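Local coordinates for protein 6-carboxyhexanoate--CoA ligase (Aquifex aeolicus, PDB 5TVA) that belongs to the BioW family of CoA ligases and holds coenzyme A and adenosine monophosphate in a single protein chain, at residues Tyr68-Pro73 with Arg77-Lys82; Met8-Gln11 with His16-Gly19; Val59-Lys64 with Phe139-Arg144; Gly114-Asp119 with Arg125-Lys130. All blocks are in the same frame, centred on the assembly; numbering follows the deposited sequence.

Contact 1: residues Tyr68-Pro73 with Arg77-Lys82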
# COMPACT_ATOMS: atom_id res chain seq x y z
N TYR A 68 15.72 -7.09 -4.64
CA TYR A 68 16.77 -7.69 -3.82
C TYR A 68 16.28 -8.98 -3.18
O TYR A 68 15.15 -9.06 -2.68
CB TYR A 68 17.25 -6.71 -2.73
CG TYR A 68 17.93 -5.50 -3.31
CD1 TYR A 68 19.30 -5.51 -3.59
CD2 TYR A 68 17.21 -4.36 -3.64
CE1 TYR A 68 19.93 -4.42 -4.14
CE2 TYR A 68 17.83 -3.25 -4.20
CZ TYR A 68 19.19 -3.28 -4.44
OH TYR A 68 19.82 -2.18 -4.99
N SER A 69 17.16 -9.99 -3.20
CA SER A 69 16.88 -11.32 -2.67
C SER A 69 17.84 -11.65 -1.54
O SER A 69 19.01 -11.25 -1.55
CB SER A 69 16.97 -12.38 -3.77
OG SER A 69 16.39 -11.92 -4.99
N PHE A 70 17.34 -12.38 -0.56
CA PHE A 70 18.09 -12.71 0.64
C PHE A 70 17.74 -14.13 1.04
O PHE A 70 16.80 -14.74 0.50
CB PHE A 70 17.79 -11.72 1.79
CG PHE A 70 18.25 -10.33 1.49
CD1 PHE A 70 19.56 -9.96 1.74
CD2 PHE A 70 17.39 -9.42 0.90
CE1 PHE A 70 20.00 -8.69 1.43
CE2 PHE A 70 17.83 -8.14 0.59
CZ PHE A 70 19.14 -7.78 0.85
N LYS A 71 18.49 -14.67 1.98
CA LYS A 71 18.35 -16.07 2.33
C LYS A 71 17.69 -16.30 3.69
O LYS A 71 17.45 -17.45 4.06
CB LYS A 71 19.73 -16.75 2.26
CG LYS A 71 20.38 -16.59 0.87
CD LYS A 71 19.35 -16.76 -0.24
CE LYS A 71 19.85 -16.24 -1.57
NZ LYS A 71 19.50 -14.80 -1.77
N SER A 72 17.38 -15.23 4.43
CA SER A 72 16.57 -15.34 5.64
C SER A 72 15.80 -14.04 5.85
O SER A 72 16.27 -12.97 5.43
CB SER A 72 17.43 -15.66 6.87
OG SER A 72 18.31 -14.59 7.18
N PRO A 73 14.62 -14.09 6.48
CA PRO A 73 13.91 -12.84 6.79
C PRO A 73 14.71 -11.88 7.66
O PRO A 73 14.59 -10.66 7.49
CB PRO A 73 12.64 -13.33 7.50
CG PRO A 73 12.42 -14.72 6.94
CD PRO A 73 13.80 -15.29 6.75
N ARG A 77 15.04 -8.10 6.54
CA ARG A 77 14.67 -7.01 7.43
C ARG A 77 15.87 -6.16 7.81
O ARG A 77 15.73 -4.94 8.01
CB ARG A 77 13.98 -7.57 8.67
CG ARG A 77 12.76 -8.41 8.33
CD ARG A 77 12.13 -9.01 9.57
NE ARG A 77 10.89 -9.71 9.23
CZ ARG A 77 10.24 -10.51 10.07
NH1 ARG A 77 10.71 -10.71 11.29
NH2 ARG A 77 9.12 -11.11 9.69
N GLU A 78 17.05 -6.76 7.90
CA GLU A 78 18.26 -5.97 8.14
C GLU A 78 18.52 -5.02 6.98
O GLU A 78 18.83 -3.84 7.17
CB GLU A 78 19.44 -6.91 8.37
CG GLU A 78 20.70 -6.27 8.93
CD GLU A 78 21.69 -7.31 9.45
OE1 GLU A 78 22.90 -6.99 9.55
OE2 GLU A 78 21.25 -8.44 9.76
N PHE A 79 18.38 -5.53 5.75
CA PHE A 79 18.49 -4.68 4.58
C PHE A 79 17.37 -3.64 4.55
O PHE A 79 17.59 -2.48 4.19
CB PHE A 79 18.48 -5.54 3.32
CG PHE A 79 18.64 -4.78 2.03
CD1 PHE A 79 19.84 -4.18 1.71
CD2 PHE A 79 17.60 -4.71 1.12
CE1 PHE A 79 19.99 -3.49 0.51
CE2 PHE A 79 17.74 -4.02 -0.08
CZ PHE A 79 18.94 -3.42 -0.38
N ALA A 80 16.16 -4.05 4.94
CA ALA A 80 15.03 -3.13 4.92
C ALA A 80 15.29 -1.93 5.82
O ALA A 80 15.10 -0.77 5.42
CB ALA A 80 13.76 -3.86 5.34
N VAL A 81 15.78 -2.18 7.04
CA VAL A 81 16.18 -1.10 7.94
C VAL A 81 17.23 -0.21 7.28
O VAL A 81 17.19 1.02 7.40
CB VAL A 81 16.68 -1.68 9.27
CG1 VAL A 81 17.13 -0.57 10.21
CG2 VAL A 81 15.59 -2.50 9.92
N LYS A 82 18.18 -0.81 6.57
CA LYS A 82 19.26 -0.02 5.98
C LYS A 82 18.73 0.94 4.93
O LYS A 82 19.08 2.13 4.94
CB LYS A 82 20.33 -0.94 5.38
CG LYS A 82 21.46 -0.18 4.72
CD LYS A 82 22.71 -1.06 4.62
CE LYS A 82 22.84 -1.71 3.25
NZ LYS A 82 23.36 -0.78 2.21
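Phe79, projecting from helix 73-85, packs against both Tyr68 and Phe70 and makes a three-ring aromatic cluster. Its CG lies anti to the backbone N (chi1 -178°), which sends the ring off the helix toward the end of strand 65-69. There Phe79 CZ hangs 3.6 Å above the Tyr68 ring, over its centre, with the two planes at 49°. Phe70 meets Phe79 nearer its root, its CZ 3.3 Å from Phe79 CG, over the same face toward which Tyr68 lies, and also touching Phe79 CB. Tyr68 and Phe70, two residues apart, share one rotamer, each CG beside its backbone N, and both side chains cross that of Phe79 at about a right angle.

Where the chain turns into the helix, Pro73 O accepts the 2.8 Å bond from Arg77 N that closes the first helical turn. The extended Arg77 side chain starts close to this carbonyl, CG lying 3.0 Å from Pro73 O, and its guanidinium passes one face over Pro73 CB before NH2 reaches Leu205 O. No side-chain hydrogen bond or salt bridge links the two segments, so strand end and helix are held together there chiefly by apolar ring contacts.

Contact 2: residues Met8-Gln11 with His16-Gly19; sequences MRAQ and HVSG. With COA (coenzyme A), chain D.
Ala10 pairs with both Val17 and Ser18, a classic beta bulge in the hairpin of strands 3-12 and 15-25. Among the backbone bonds, Ala10 N gives to Ser18 O over 3.0 Å, the donor standing above the carbonyl plane. Ala10 O takes a nearly straight bond from Val17 N (3.0 Å, 171°) and a weak one from Ser18 N. Toward the other end, Gly19 CA approaches Met8 O at 3.1 Å in a CA-H...O contact.

Side-chain contacts between the strands are modest. Val17 CG2 makes an apolar one beside Ala10, and the Met8 chain, bent at chi2 and chi3, curls its CE to 3.5 Å from Ser18 OG, a methyl-to-oxygen van der Waals contact.

Coenzyme A meets the face carrying Arg9 and His16. The His16 ring swings away from its own backbone N (chi1 178°) and lies under the adenine, whose N1A sits 3.5 Å above the ring centre; Ser18 N lies over the opposite face, and Arg9 CB is at the ring edge. Arg9 NH1 donates in the guanidinium plane to the diphosphate oxygen O4A (3.1 Å), while one guanidinium face lies over ribose C4B. Gly19 CA comes within 3.8 Å of the pantetheine methyl CDP.

The hairpin thus offers one flat, aromatic surface for the base and one positive group for the diphosphate; Lys49 NZ also hydrogen-bonds the ligand.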
# COMPACT_ATOMS: atom_id res chain seq x y z
N MET A 8 -14.65 -1.44 -4.42
CA MET A 8 -15.19 -2.76 -4.10
C MET A 8 -14.46 -3.32 -2.89
O MET A 8 -13.24 -3.21 -2.79
CB MET A 8 -15.03 -3.71 -5.30
CG MET A 8 -15.55 -5.16 -5.09
SD MET A 8 -14.45 -6.30 -4.19
CE MET A 8 -13.05 -6.38 -5.32
N ARG A 9 -15.22 -3.92 -1.97
CA ARG A 9 -14.67 -4.75 -0.91
C ARG A 9 -15.53 -6.00 -0.81
O ARG A 9 -16.73 -5.97 -1.11
CB ARG A 9 -14.66 -4.02 0.43
CG ARG A 9 -16.06 -3.75 0.97
CD ARG A 9 -16.01 -2.91 2.21
NE ARG A 9 -17.26 -2.95 2.96
CZ ARG A 9 -18.18 -1.99 2.91
NH1 ARG A 9 -17.97 -0.91 2.16
NH2 ARG A 9 -19.30 -2.09 3.61
N ALA A 10 -14.91 -7.11 -0.40
CA ALA A 10 -15.61 -8.39 -0.31
C ALA A 10 -15.12 -9.16 0.91
O ALA A 10 -13.93 -9.12 1.24
CB ALA A 10 -15.42 -9.24 -1.57
N GLN A 11 -16.05 -9.84 1.58
CA GLN A 11 -15.79 -10.61 2.78
C GLN A 11 -16.14 -12.07 2.55
O GLN A 11 -16.93 -12.42 1.67
CB GLN A 11 -16.59 -10.10 4.00
CG GLN A 11 -16.05 -8.83 4.59
CD GLN A 11 -16.84 -8.37 5.80
OE1 GLN A 11 -18.03 -8.66 5.93
NE2 GLN A 11 -16.17 -7.65 6.70
N HIS A 16 -12.02 -10.22 5.48
CA HIS A 16 -11.78 -9.47 4.25
C HIS A 16 -10.93 -10.29 3.28
O HIS A 16 -9.82 -10.71 3.62
CB HIS A 16 -11.10 -8.14 4.61
CG HIS A 16 -10.76 -7.28 3.43
ND1 HIS A 16 -11.61 -6.30 2.94
CD2 HIS A 16 -9.65 -7.23 2.65
CE1 HIS A 16 -11.03 -5.70 1.91
NE2 HIS A 16 -9.84 -6.24 1.72
N VAL A 17 -11.43 -10.54 2.08
CA VAL A 17 -10.72 -11.37 1.12
C VAL A 17 -10.39 -10.63 -0.16
O VAL A 17 -9.62 -11.16 -0.98
CB VAL A 17 -11.51 -12.66 0.79
CG1 VAL A 17 -11.78 -13.45 2.07
CG2 VAL A 17 -12.82 -12.33 0.06
N SER A 18 -10.91 -9.43 -0.37
CA SER A 18 -10.65 -8.74 -1.63
C SER A 18 -11.06 -7.28 -1.50
O SER A 18 -11.94 -6.93 -0.71
CB SER A 18 -11.38 -9.41 -2.79
OG SER A 18 -10.97 -8.84 -4.02
N GLY A 19 -10.43 -6.44 -2.31
CA GLY A 19 -10.72 -5.02 -2.29
C GLY A 19 -9.91 -4.30 -3.36
O GLY A 19 -8.74 -4.62 -3.56
N1A COA D . -8.88 -4.41 4.68
C2A COA D . -9.70 -4.81 5.66
N3A COA D . -10.92 -4.30 5.79
C4A COA D . -11.36 -3.35 4.95
C5A COA D . -10.53 -2.91 3.91
C6A COA D . -9.25 -3.49 3.81
N6A COA D . -8.31 -3.02 2.71
N7A COA D . -11.19 -1.98 3.21
C8A COA D . -12.38 -1.83 3.76
N9A COA D . -12.51 -2.67 4.79
C1B COA D . -13.74 -2.63 5.63
C2B COA D . -14.03 -3.25 6.69
O2B COA D . -12.95 -3.34 7.67
C3B COA D . -15.02 -2.00 7.19
O3B COA D . -14.14 -0.90 7.52
P3B COA D . -13.76 -0.25 9.03
O7A COA D . -13.78 1.24 8.86
O8A COA D . -14.72 -0.66 10.10
O9A COA D . -12.37 -0.66 9.46
C4B COA D . -15.77 -1.73 6.15
O4B COA D . -15.12 -2.49 4.94
C5B COA D . -15.90 -0.18 5.77
O5B COA D . -14.78 0.26 5.09
P1A COA D . -14.79 1.42 3.88
O1A COA D . -13.82 2.55 4.26
O2A COA D . -16.17 1.97 3.59
O3A COA D . -14.17 0.71 2.53
P2A COA D . -14.44 1.15 0.92
O4A COA D . -15.79 0.54 0.53
O5A COA D . -14.58 2.68 0.78
O6A COA D . -13.17 0.52 0.01
CBP COA D . -10.76 -0.23 -0.53
CCP COA D . -11.77 0.58 0.43
CDP COA D . -10.95 -1.75 -0.32
CEP COA D . -11.16 -0.00 -2.00
CAP COA D . -9.21 0.21 -0.25
OAP COA D . -8.55 -0.65 0.59
C9P COA D . -8.30 0.32 -1.51
O9P COA D . -8.17 1.37 -2.10
N8P COA D . -7.57 -0.84 -2.00
C7P COA D . -6.71 -0.77 -3.23
C6P COA D . -5.24 -1.05 -2.93
C5P COA D . -4.94 -2.48 -2.37
O5P COA D . -5.56 -2.94 -1.49
N4P COA D . -3.82 -3.24 -2.98
C3P COA D . -3.51 -4.64 -2.48
C2P COA D . -2.12 -5.04 -2.98
S1P COA D . -1.02 -3.69 -2.45

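Contact 3: residues Val59-Lys64 with Phe139-Arg144. With COA (coenzyme A), chain D.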
# COMPACT_ATOMS: atom_id res chain seq x y z
N VAL A 59 -0.72 13.02 -11.65
CA VAL A 59 0.67 13.07 -11.21
C VAL A 59 1.49 12.07 -12.04
O VAL A 59 0.99 11.00 -12.40
CB VAL A 59 0.79 12.76 -9.70
CG1 VAL A 59 2.21 12.89 -9.23
CG2 VAL A 59 -0.11 13.71 -8.90
N LYS A 60 2.74 12.43 -12.32
CA LYS A 60 3.64 11.62 -13.14
C LYS A 60 4.44 10.66 -12.26
O LYS A 60 5.20 11.09 -11.40
CB LYS A 60 4.58 12.52 -13.93
CG LYS A 60 5.52 11.78 -14.89
CD LYS A 60 4.77 11.29 -16.12
CE LYS A 60 5.71 10.51 -17.07
NZ LYS A 60 4.97 9.93 -18.24
N PHE A 61 4.27 9.35 -12.49
CA PHE A 61 5.08 8.36 -11.78
C PHE A 61 6.55 8.58 -12.11
O PHE A 61 6.92 8.88 -13.25
CB PHE A 61 4.64 6.94 -12.16
CG PHE A 61 5.41 5.86 -11.45
CD1 PHE A 61 5.05 5.45 -10.17
CD2 PHE A 61 6.51 5.25 -12.07
CE1 PHE A 61 5.76 4.46 -9.51
CE2 PHE A 61 7.23 4.25 -11.42
CZ PHE A 61 6.85 3.86 -10.13
N ASN A 62 7.41 8.43 -11.09
CA ASN A 62 8.83 8.74 -11.28
C ASN A 62 9.73 8.02 -10.28
O ASN A 62 10.83 8.51 -10.03
CB ASN A 62 9.06 10.25 -11.18
CG ASN A 62 8.75 10.78 -9.79
OD1 ASN A 62 8.38 10.03 -8.89
ND2 ASN A 62 8.94 12.09 -9.60
N LEU A 63 9.27 6.94 -9.64
CA LEU A 63 10.12 6.19 -8.73
C LEU A 63 10.97 5.20 -9.50
O LEU A 63 10.53 4.61 -10.49
CB LEU A 63 9.27 5.43 -7.71
CG LEU A 63 8.37 6.15 -6.71
CD1 LEU A 63 7.65 5.10 -5.88
CD2 LEU A 63 9.20 7.07 -5.83
N LYS A 64 12.21 5.02 -9.04
CA LYS A 64 13.07 3.96 -9.53
C LYS A 64 12.70 2.64 -8.85
O LYS A 64 12.45 2.60 -7.64
CB LYS A 64 14.54 4.30 -9.25
CG LYS A 64 15.34 4.73 -10.48
CD LYS A 64 14.50 5.57 -11.45
CE LYS A 64 15.10 5.51 -12.85
NZ LYS A 64 14.25 6.22 -13.85
N PHE A 139 -7.06 6.48 -5.40
CA PHE A 139 -5.91 6.52 -6.29
C PHE A 139 -6.12 5.48 -7.37
O PHE A 139 -6.76 4.45 -7.13
CB PHE A 139 -4.59 6.26 -5.52
CG PHE A 139 -4.48 4.87 -5.02
CD1 PHE A 139 -3.93 3.84 -5.83
CD2 PHE A 139 -4.95 4.55 -3.76
CE1 PHE A 139 -3.87 2.53 -5.38
CE2 PHE A 139 -4.86 3.25 -3.29
CZ PHE A 139 -4.33 2.22 -4.12
N ASP A 140 -5.58 5.74 -8.56
CA ASP A 140 -5.57 4.76 -9.64
C ASP A 140 -4.55 5.18 -10.68
O ASP A 140 -4.18 6.36 -10.77
CB ASP A 140 -6.97 4.61 -10.27
CG ASP A 140 -7.13 3.31 -11.09
OD1 ASP A 140 -6.22 2.45 -11.06
OD2 ASP A 140 -8.20 3.14 -11.72
N TRP A 141 -4.06 4.19 -11.44
CA TRP A 141 -3.33 4.48 -12.68
C TRP A 141 -4.26 5.17 -13.67
O TRP A 141 -5.37 4.71 -13.91
CB TRP A 141 -2.78 3.19 -13.34
CG TRP A 141 -1.76 2.45 -12.54
CD1 TRP A 141 -1.95 1.30 -11.83
CD2 TRP A 141 -0.39 2.81 -12.34
NE1 TRP A 141 -0.79 0.93 -11.20
CE2 TRP A 141 0.18 1.84 -11.51
CE3 TRP A 141 0.39 3.89 -12.77
CZ2 TRP A 141 1.52 1.89 -11.12
CZ3 TRP A 141 1.73 3.94 -12.38
CH2 TRP A 141 2.28 2.94 -11.56
N LYS A 142 -3.78 6.27 -14.25
CA LYS A 142 -4.53 6.96 -15.29
C LYS A 142 -4.98 6.03 -16.41
O LYS A 142 -6.13 6.07 -16.86
CB LYS A 142 -3.68 8.10 -15.85
CG LYS A 142 -4.33 8.85 -16.99
CD LYS A 142 -3.62 10.17 -17.21
CE LYS A 142 -4.45 11.09 -18.07
NZ LYS A 142 -5.71 11.40 -17.35
N ASP A 143 -4.07 5.19 -16.91
CA ASP A 143 -4.41 4.28 -18.02
C ASP A 143 -4.03 2.87 -17.58
O ASP A 143 -2.99 2.37 -18.00
CB ASP A 143 -3.69 4.68 -19.33
CG ASP A 143 -4.12 3.84 -20.53
OD1 ASP A 143 -4.89 2.87 -20.33
OD2 ASP A 143 -3.71 4.14 -21.67
N ARG A 144 -4.87 2.26 -16.73
CA ARG A 144 -4.46 1.03 -16.05
C ARG A 144 -4.15 -0.10 -17.04
O ARG A 144 -3.24 -0.91 -16.81
CB ARG A 144 -5.53 0.58 -15.05
CG ARG A 144 -5.04 -0.56 -14.18
CD ARG A 144 -6.02 -0.94 -13.08
NE ARG A 144 -5.76 -0.20 -11.85
CZ ARG A 144 -5.06 -0.66 -10.81
NH1 ARG A 144 -4.53 -1.90 -10.84
NH2 ARG A 144 -4.91 0.11 -9.73
N1A COA D . -8.88 -4.41 4.68
C2A COA D . -9.70 -4.81 5.66
N3A COA D . -10.92 -4.30 5.79
C4A COA D . -11.36 -3.35 4.95
C5A COA D . -10.53 -2.91 3.91
C6A COA D . -9.25 -3.49 3.81
N6A COA D . -8.31 -3.02 2.71
N7A COA D . -11.19 -1.98 3.21
C8A COA D . -12.38 -1.83 3.76
N9A COA D . -12.51 -2.67 4.79
C1B COA D . -13.74 -2.63 5.63
C2B COA D . -14.03 -3.25 6.69
O2B COA D . -12.95 -3.34 7.67
C3B COA D . -15.02 -2.00 7.19
O3B COA D . -14.14 -0.90 7.52
P3B COA D . -13.76 -0.25 9.03
O7A COA D . -13.78 1.24 8.86
O8A COA D . -14.72 -0.66 10.10
O9A COA D . -12.37 -0.66 9.46
C4B COA D . -15.77 -1.73 6.15
O4B COA D . -15.12 -2.49 4.94
C5B COA D . -15.90 -0.18 5.77
O5B COA D . -14.78 0.26 5.09
P1A COA D . -14.79 1.42 3.88
O1A COA D . -13.82 2.55 4.26
O2A COA D . -16.17 1.97 3.59
O3A COA D . -14.17 0.71 2.53
P2A COA D . -14.44 1.15 0.92
O4A COA D . -15.79 0.54 0.53
O5A COA D . -14.58 2.68 0.78
O6A COA D . -13.17 0.52 0.01
CBP COA D . -10.76 -0.23 -0.53
CCP COA D . -11.77 0.58 0.43
CDP COA D . -10.95 -1.75 -0.32
CEP COA D . -11.16 -0.00 -2.00
CAP COA D . -9.21 0.21 -0.25
OAP COA D . -8.55 -0.65 0.59
C9P COA D . -8.30 0.32 -1.51
O9P COA D . -8.17 1.37 -2.10
N8P COA D . -7.57 -0.84 -2.00
C7P COA D . -6.71 -0.77 -3.23
C6P COA D . -5.24 -1.05 -2.93
C5P COA D . -4.94 -2.48 -2.37
O5P COA D . -5.56 -2.94 -1.49
N4P COA D . -3.82 -3.24 -2.98
C3P COA D . -3.51 -4.64 -2.48
C2P COA D . -2.12 -5.04 -2.98
S1P COA D . -1.02 -3.69 -2.45
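Phe61 and Trp141 alone join the two segments, by a small apolar contact. The far corner of the indole, CH2, comes over one face of the Phe61 ring, 4.0 Å from its CD1, and the neighbouring Trp141 CZ3 lies near Phe61 CB. The phenyl ring and the six-membered ring of the indole are inclined at 58°, their centroids 5.7 Å apart. A chi1 of -179° carries the Phe61 ring to the far side of CB from its own N and points it across at the tryptophan, and Leu63 N sits over one of its faces.

Further out, Trp141 is fixed by its polar end, NE1 bonding to Val161 O. Its indole edge abuts the guanidinium face of Arg144, with CD1 3.8 Å above that plane. The guanidinium in turn grips Asp140 side-on, both nitrogens on one oxygen: Arg144 NE to the syn lone pair of Asp140 OD1 at 2.8 Å, and NH2 to the same OD1 at 3.0 Å. Asp140 OD2 accepts from Ile23 N, and Arg144 NH1 has a second salt bridge, with Asp162. Phe139 belongs to the coenzyme A pocket, its CZ 3.6 Å from C6P of the ligand.

Strands 57-60 and 139-141 are the outer members of a parallel sheet with 236-239 between them; Ile238 and Leu240 touch both Phe61 and Trp141, while helix 158-173 contributes Ala165 against Trp141 and Phe168 against Phe61.

Contact 4: residues Gly114-Asp119 with Arg125-Lys130. With AMP (adenosine monophosphate), chain C.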
# COMPACT_ATOMS: atom_id res chain seq x y z
N GLY A 114 -5.35 -1.64 8.00
CA GLY A 114 -4.76 -0.43 7.45
C GLY A 114 -3.36 -0.23 8.00
O GLY A 114 -2.82 -1.10 8.68
N ALA A 115 -2.79 0.92 7.69
CA ALA A 115 -1.38 1.16 7.95
C ALA A 115 -1.16 1.85 9.29
O ALA A 115 -2.02 2.59 9.79
CB ALA A 115 -0.77 1.98 6.81
N VAL A 116 0.00 1.55 9.89
CA VAL A 116 0.54 2.33 11.00
C VAL A 116 1.05 3.67 10.48
O VAL A 116 1.72 3.74 9.44
CB VAL A 116 1.69 1.56 11.69
CG1 VAL A 116 2.43 2.46 12.70
CG2 VAL A 116 1.20 0.27 12.35
N LEU A 117 0.75 4.75 11.23
CA LEU A 117 1.35 6.07 11.00
C LEU A 117 2.41 6.28 12.07
O LEU A 117 2.09 6.55 13.24
CB LEU A 117 0.30 7.18 11.04
CG LEU A 117 -0.72 7.15 9.90
CD1 LEU A 117 -1.85 8.10 10.14
CD2 LEU A 117 -0.07 7.45 8.58
N MET A 118 3.68 6.17 11.69
CA MET A 118 4.78 6.26 12.63
C MET A 118 5.47 7.61 12.55
O MET A 118 5.91 8.03 11.47
CB MET A 118 5.80 5.13 12.39
CG MET A 118 7.08 5.31 13.18
SD MET A 118 8.04 3.79 13.36
CE MET A 118 6.89 2.80 14.32
N ASP A 119 5.59 8.28 13.70
CA ASP A 119 6.40 9.48 13.85
C ASP A 119 7.85 9.23 13.44
O ASP A 119 8.54 8.46 14.12
CB ASP A 119 6.32 9.95 15.32
CG ASP A 119 6.79 11.38 15.52
OD1 ASP A 119 7.78 11.79 14.90
OD2 ASP A 119 6.12 12.11 16.31
N ARG A 125 3.41 5.52 17.47
CA ARG A 125 2.27 5.27 16.60
C ARG A 125 1.23 6.37 16.77
O ARG A 125 0.69 6.55 17.86
CB ARG A 125 1.66 3.91 16.93
CG ARG A 125 2.56 2.73 16.56
CD ARG A 125 1.94 1.39 16.93
NE ARG A 125 0.68 1.12 16.24
CZ ARG A 125 0.14 -0.09 16.16
NH1 ARG A 125 0.75 -1.12 16.73
NH2 ARG A 125 -1.00 -0.27 15.51
N LEU A 126 0.92 7.08 15.67
CA LEU A 126 0.02 8.24 15.69
C LEU A 126 -1.41 7.92 15.27
O LEU A 126 -2.30 8.75 15.50
CB LEU A 126 0.55 9.35 14.78
CG LEU A 126 2.01 9.77 14.95
CD1 LEU A 126 2.41 10.83 13.92
CD2 LEU A 126 2.28 10.27 16.36
N GLU A 127 -1.66 6.77 14.65
CA GLU A 127 -3.04 6.45 14.30
C GLU A 127 -3.87 6.28 15.57
O GLU A 127 -3.39 5.76 16.58
CB GLU A 127 -3.10 5.18 13.43
CG GLU A 127 -2.84 3.87 14.15
CD GLU A 127 -1.37 3.53 14.27
OE1 GLU A 127 -0.52 4.36 13.85
OE2 GLU A 127 -1.06 2.42 14.76
N GLU A 128 -5.11 6.76 15.51
CA GLU A 128 -5.99 6.71 16.69
C GLU A 128 -6.49 5.30 16.94
O GLU A 128 -6.58 4.86 18.09
CB GLU A 128 -7.18 7.65 16.49
CG GLU A 128 -6.92 9.06 16.88
CD GLU A 128 -6.72 9.18 18.36
OE1 GLU A 128 -7.47 8.52 19.11
OE2 GLU A 128 -5.79 9.92 18.76
N ASP A 129 -6.87 4.60 15.87
CA ASP A 129 -7.42 3.25 15.96
C ASP A 129 -6.33 2.30 15.50
O ASP A 129 -6.09 2.15 14.30
CB ASP A 129 -8.69 3.12 15.11
CG ASP A 129 -9.33 1.76 15.25
OD1 ASP A 129 -8.61 0.79 15.57
OD2 ASP A 129 -10.56 1.65 15.01
N LYS A 130 -5.69 1.64 16.46
CA LYS A 130 -4.56 0.78 16.17
C LYS A 130 -4.98 -0.59 15.64
O LYS A 130 -4.12 -1.35 15.18
CB LYS A 130 -3.68 0.66 17.42
CG LYS A 130 -3.44 2.02 18.08
CD LYS A 130 -2.28 2.01 19.06
CE LYS A 130 -2.22 3.31 19.88
NZ LYS A 130 -2.17 4.56 19.03
P AMP C . -2.43 -6.16 1.06
O1P AMP C . -1.69 -5.16 0.19
O2P AMP C . -3.91 -6.13 0.73
O3P AMP C . -1.80 -7.53 1.24
O5' AMP C . -2.35 -5.59 2.55
C5' AMP C . -1.17 -5.71 3.34
C4' AMP C . -1.39 -5.06 4.69
O4' AMP C . -1.34 -3.62 4.52
C3' AMP C . -2.75 -5.36 5.32
O3' AMP C . -2.71 -6.46 6.21
C2' AMP C . -3.15 -4.06 6.00
O2' AMP C . -2.66 -4.02 7.33
C1' AMP C . -2.43 -3.00 5.16
N9 AMP C . -3.29 -2.39 4.13
C8 AMP C . -4.13 -3.03 3.28
N7 AMP C . -4.77 -2.14 2.48
C5 AMP C . -4.36 -0.90 2.79
C6 AMP C . -4.61 0.49 2.32
N6 AMP C . -5.49 0.76 1.32
N1 AMP C . -3.94 1.50 2.94
C2 AMP C . -3.08 1.26 3.94
N3 AMP C . -2.80 0.04 4.41
C4 AMP C . -3.39 -1.07 3.89
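Glu127 OE2 is gripped twice, side-on, by Arg125 NE at 2.6 Å and Arg125 NH2 at 2.8 Å, while Glu127 OE1 crosses the contact to accept from Leu117 N at 2.9 Å. OE2 lies in the guanidinium plane; the Leu117 donor approaches OE1 from above the carboxylate plane. With CG lodged between the backbone N and carbonyl carbon (chi1 74°) and a further bend at chi2, the Glu127 chain folds back far enough to serve both partners. The salt bridge probably keeps this buried acid charged.

Leu117 also uses its carbonyl: Leu126 N meets Leu117 O in a short, straight bond of 2.7 Å (173°), beside a single bridge between the backbones of Met118 and Arg125. Both backbone polar groups of Leu117 thus bond to the loop, N to a side chain and O to a backbone N-H.

Val116 CG2 lies 3.7 Å above one face of the Arg125 guanidinium and Lys130 CD 4.0 Å above the opposite one, both offset toward the rim, while NH1 reaches Ala105 O. Lys130 NZ itself bonds to Glu127 O. Leu126 packs CD2 against Asp119 CB.

Just upstream, Gly114 and Ala115 line the adenosine monophosphate pocket, Ala115 CB lying 3.7 Å from AMP N3. Strand 116-119 is an edge of the mixed sheet, paired with 214-219; the loop 125-130 runs along its other side. Met118 faces helix 91-102, whereas Leu117 and Leu126 meet helix 224-233.

Contacts 2 and 3 both touch coenzyme A, contact 2 from the adenine to the dimethyl end of the pantetheine arm, contact 3 farther along that arm through Phe139; their centres are 23 Å apart and their nearest atoms about 8 Å. Contact 4 carries two residues of the adenosine monophosphate pocket, Gly114 and Ala115, and the side chain of His16 in contact 2 comes within about 6 Å of the same nucleotide. Contact 1 lies at the surface, with the side chain of Arg77 about 13 Å from the adenosine monophosphate. Contacts 1 and 4 reach the same mixed sheet at its two outermost strands, 65-69 and 116-119, their centres 24 Å apart. Segment 59-64 of contact 3 leads on into strand 65-69, which carries contact 1.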